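PDB 2GUJ: phage-like element PBSX protein XkdM from Bacillus subtilis, which probably builds the tail tube of the defective phage-like particle PBSX. Local coordinates for residues T53-F63 / E128-F137. Sequence-based numbering, arbitrary orientation.
Sequences TGANGTGTATF and EEVPFTFEDF
Strand 57-63 and strand 129-132 pair antiparallel near the centre of the chain; beyond Phe-132 the second segment leaves the ladder but stays alongside as it bends towards Phe-137. At the hydrogen-bonded pair Ala-61 and Val-130, Val-130 N gives to Ala-61 O at 2.8 Å and Ala-61 N to Val-130 O at 3.0 Å. Pro-131, which has no N-H to offer, sits in the non-hydrogen-bonded pair with Thr-60, where the ladder asks for none. The bond from Phe-132 N to Gly-59 O is weak; past the ladder, one further backbone bond joins Gly-57 N to Phe-134 O at 3.2 Å, the donor lying above that carbonyl's plane.

Two phenylalanines lean back over glycines. With CG between the backbone N and the carbonyl carbon (chi1 73° in Phe-132, 61° in Phe-134), each ring swings across to the neighbouring strand. Phe-134 lays a face on Gly-57 in a CH-pi contact, CA to ring centroid 3.9 Å, and Phe-132 sets a face over Gly-59 while its edge atom CE2 meets Ala-61 CB at 3.7 Å. Glycine and alanine leave room for these rings. On its other side strand 57-63 pairs with strand 21-33, so it runs inside the antiparallel, curled sheet of this phage tail tube family; Ala-61 also touches Ile-26 and Phe-29, and Phe-134 touches Leu-106 of strand 103-109. The opposite sheet face, carrying Thr-60, Thr-62, Glu-129 and Pro-131, is more open to solvent. Beyond the ladder, Ala-55 CB meets the edge of Phe-137 at CD2, 3.5 Å away, while the carboxylate of Asp-136 forms a salt bridge with Arg-46.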
loop_
_atom_site.group_PDB
_atom_site.type_symbol
_atom_site.label_atom_id
_atom_site.label_comp_id
_atom_site.label_asym_id
_atom_site.label_seq_id
_atom_site.Cartn_x
_atom_site.Cartn_y
_atom_site.Cartn_z
ATOM N N THR B 53 -8.406 19.751 11.045
ATOM C CA THR B 53 -7.171 19.800 10.275
ATOM C C THR B 53 -6.690 18.367 10.062
ATOM O O THR B 53 -5.528 18.130 9.737
ATOM C CB THR B 53 -6.085 20.622 11.019
ATOM O OG1 THR B 53 -6.640 21.874 11.450
ATOM C CG2 THR B 53 -4.905 20.911 10.097
ATOM N N GLY B 54 -7.600 17.419 10.254
ATOM C CA GLY B 54 -7.268 16.021 10.069
ATOM C C GLY B 54 -6.856 15.712 8.643
ATOM O O GLY B 54 -5.923 16.317 8.107
ATOM N N ALA B 55 -7.562 14.776 8.019
ATOM C CA ALA B 55 -7.260 14.370 6.654
ATOM C C ALA B 55 -5.859 13.779 6.609
ATOM O O ALA B 55 -5.157 13.849 5.602
ATOM C CB ALA B 55 -7.367 15.554 5.716
ATOM N N ASN B 56 -5.447 13.214 7.733
ATOM C CA ASN B 56 -4.141 12.579 7.854
ATOM C C ASN B 56 -4.304 11.275 7.109
ATOM O O ASN B 56 -5.425 10.781 6.999
ATOM C CB ASN B 56 -3.911 12.224 9.294
ATOM C CG ASN B 56 -4.979 11.288 9.802
ATOM O OD1 ASN B 56 -5.087 10.134 9.366
ATOM N ND2 ASN B 56 -5.801 11.785 10.714
ATOM N N GLY B 57 -3.207 10.695 6.634
ATOM C CA GLY B 57 -3.317 9.425 5.947
ATOM C C GLY B 57 -2.037 8.822 5.421
ATOM O O GLY B 57 -0.935 9.300 5.702
ATOM N N THR B 58 -2.180 7.743 4.659
ATOM C CA THR B 58 -1.025 7.094 4.058
ATOM C C THR B 58 -1.186 7.123 2.557
ATOM O O THR B 58 -2.180 7.620 2.048
ATOM C CB THR B 58 -0.890 5.641 4.488
ATOM O OG1 THR B 58 -0.901 5.562 5.920
ATOM C CG2 THR B 58 0.432 5.074 3.969
ATOM N N GLY B 59 -0.205 6.600 1.844
ATOM C CA GLY B 59 -0.311 6.607 0.406
ATOM C C GLY B 59 0.890 6.039 -0.311
ATOM O O GLY B 59 1.745 5.372 0.281
ATOM N N THR B 60 0.948 6.327 -1.602
ATOM C CA THR B 60 2.022 5.857 -2.444
ATOM C C THR B 60 2.093 6.746 -3.672
ATOM O O THR B 60 1.105 7.370 -4.062
ATOM C CB THR B 60 1.770 4.402 -2.878
ATOM O OG1 THR B 60 2.302 4.192 -4.198
ATOM C CG2 THR B 60 0.280 4.095 -2.870
ATOM N N ALA B 61 3.266 6.816 -4.278
ATOM C CA ALA B 61 3.421 7.636 -5.453
ATOM C C ALA B 61 4.707 7.257 -6.135
ATOM O O ALA B 61 5.601 6.694 -5.506
ATOM C CB ALA B 61 3.452 9.079 -5.058
ATOM N N THR B 62 4.802 7.560 -7.422
ATOM C CA THR B 62 6.003 7.250 -8.182
ATOM C C THR B 62 6.607 8.510 -8.771
ATOM O O THR B 62 5.896 9.364 -9.300
ATOM C CB THR B 62 5.710 6.253 -9.327
ATOM O OG1 THR B 62 4.431 6.541 -9.912
ATOM C CG2 THR B 62 5.727 4.830 -8.797
ATOM N N PHE B 63 7.924 8.631 -8.683
ATOM C CA PHE B 63 8.579 9.805 -9.215
ATOM C C PHE B 63 8.921 9.665 -10.690
ATOM O O PHE B 63 9.142 8.559 -11.194
ATOM C CB PHE B 63 9.836 10.117 -8.403
ATOM C CG PHE B 63 9.561 10.461 -6.960
ATOM C CD1 PHE B 63 9.120 9.486 -6.062
ATOM C CD2 PHE B 63 9.752 11.761 -6.497
ATOM C CE1 PHE B 63 8.878 9.800 -4.721
ATOM C CE2 PHE B 63 9.512 12.083 -5.159
ATOM C CZ PHE B 63 9.073 11.095 -4.269
ATOM N N GLU B 128 9.852 1.793 -7.886
ATOM C CA GLU B 128 9.561 3.219 -8.037
ATOM C C GLU B 128 8.399 3.709 -7.185
ATOM O O GLU B 128 8.281 4.905 -6.919
ATOM C CB GLU B 128 9.270 3.558 -9.499
ATOM C CG GLU B 128 10.387 3.207 -10.435
ATOM C CD GLU B 128 10.426 4.123 -11.633
ATOM O OE1 GLU B 128 9.407 4.237 -12.342
ATOM O OE2 GLU B 128 11.483 4.738 -11.863
ATOM N N GLU B 129 7.530 2.797 -6.770
ATOM C CA GLU B 129 6.392 3.185 -5.949
ATOM C C GLU B 129 6.853 3.428 -4.538
ATOM O O GLU B 129 7.083 2.488 -3.783
ATOM C CB GLU B 129 5.319 2.098 -5.949
ATOM C CG GLU B 129 4.565 1.997 -7.259
ATOM C CD GLU B 129 3.425 1.026 -7.187
ATOM O OE1 GLU B 129 2.459 1.302 -6.446
ATOM O OE2 GLU B 129 3.497 -0.016 -7.865
ATOM N N VAL B 130 6.974 4.690 -4.170
ATOM C CA VAL B 130 7.428 4.968 -2.835
ATOM C C VAL B 130 6.303 5.315 -1.903
ATOM O O VAL B 130 5.375 6.030 -2.274
ATOM C CB VAL B 130 8.428 6.089 -2.822
ATOM C CG1 VAL B 130 9.162 6.088 -1.497
ATOM C CG2 VAL B 130 9.378 5.916 -3.990
ATOM N N PRO B 131 6.361 4.776 -0.677
ATOM C CA PRO B 131 5.337 5.024 0.347
ATOM C C PRO B 131 5.583 6.379 0.973
ATOM O O PRO B 131 6.691 6.899 0.891
ATOM C CB PRO B 131 5.556 3.885 1.345
ATOM C CG PRO B 131 6.202 2.791 0.492
ATOM C CD PRO B 131 7.180 3.602 -0.322
ATOM N N PHE B 132 4.565 6.963 1.586
ATOM C CA PHE B 132 4.746 8.256 2.224
ATOM C C PHE B 132 3.540 8.514 3.081
ATOM O O PHE B 132 2.537 7.830 2.931
ATOM C CB PHE B 132 4.924 9.352 1.168
ATOM C CG PHE B 132 3.667 9.701 0.431
ATOM C CD1 PHE B 132 2.636 10.385 1.071
ATOM C CD2 PHE B 132 3.512 9.357 -0.910
ATOM C CE1 PHE B 132 1.468 10.717 0.395
ATOM C CE2 PHE B 132 2.339 9.688 -1.599
ATOM C CZ PHE B 132 1.315 10.372 -0.943
ATOM N N THR B 133 3.608 9.477 3.984
ATOM C CA THR B 133 2.439 9.702 4.813
ATOM C C THR B 133 2.156 11.162 5.066
ATOM O O THR B 133 2.795 11.806 5.904
ATOM C CB THR B 133 2.544 8.998 6.179
ATOM O OG1 THR B 133 3.505 9.681 6.996
ATOM C CG2 THR B 133 2.966 7.551 6.000
ATOM N N PHE B 134 1.173 11.678 4.341
ATOM C CA PHE B 134 0.781 13.071 4.480
ATOM C C PHE B 134 0.011 13.231 5.776
ATOM O O PHE B 134 -0.465 12.250 6.323
ATOM C CB PHE B 134 -0.096 13.488 3.305
ATOM C CG PHE B 134 -1.363 12.703 3.188
ATOM C CD1 PHE B 134 -1.352 11.386 2.733
ATOM C CD2 PHE B 134 -2.573 13.288 3.527
ATOM C CE1 PHE B 134 -2.527 10.670 2.616
ATOM C CE2 PHE B 134 -3.750 12.590 3.418
ATOM C CZ PHE B 134 -3.732 11.272 2.959
ATOM N N GLU B 135 -0.101 14.457 6.272
ATOM C CA GLU B 135 -0.821 14.705 7.516
ATOM C C GLU B 135 -2.080 15.505 7.256
ATOM O O GLU B 135 -2.824 15.820 8.179
ATOM C CB GLU B 135 0.065 15.463 8.509
ATOM C CG GLU B 135 0.523 14.646 9.691
ATOM C CD GLU B 135 1.178 13.342 9.270
ATOM O OE1 GLU B 135 0.430 12.361 9.034
ATOM O OE2 GLU B 135 2.434 13.299 9.176
ATOM N N ASP B 136 -2.305 15.850 5.996
ATOM C CA ASP B 136 -3.491 16.601 5.620
ATOM C C ASP B 136 -3.500 16.763 4.105
ATOM O O ASP B 136 -2.444 16.850 3.480
ATOM C CB ASP B 136 -3.495 17.968 6.294
ATOM C CG ASP B 136 -4.776 18.706 6.059
ATOM O OD1 ASP B 136 -5.283 18.623 4.929
ATOM O OD2 ASP B 136 -5.282 19.373 6.981
ATOM N N PHE B 137 -4.694 16.793 3.526
ATOM C CA PHE B 137 -4.855 16.918 2.088
ATOM C C PHE B 137 -5.743 18.109 1.783
ATOM O O PHE B 137 -6.396 18.628 2.681
ATOM C CB PHE B 137 -5.461 15.633 1.549
ATOM C CG PHE B 137 -6.925 15.715 1.270
ATOM C CD1 PHE B 137 -7.370 16.067 0.005
ATOM C CD2 PHE B 137 -7.857 15.413 2.251
ATOM C CE1 PHE B 137 -8.724 16.107 -0.293
ATOM C CE2 PHE B 137 -9.213 15.452 1.966
ATOM C CZ PHE B 137 -9.646 15.801 0.686
#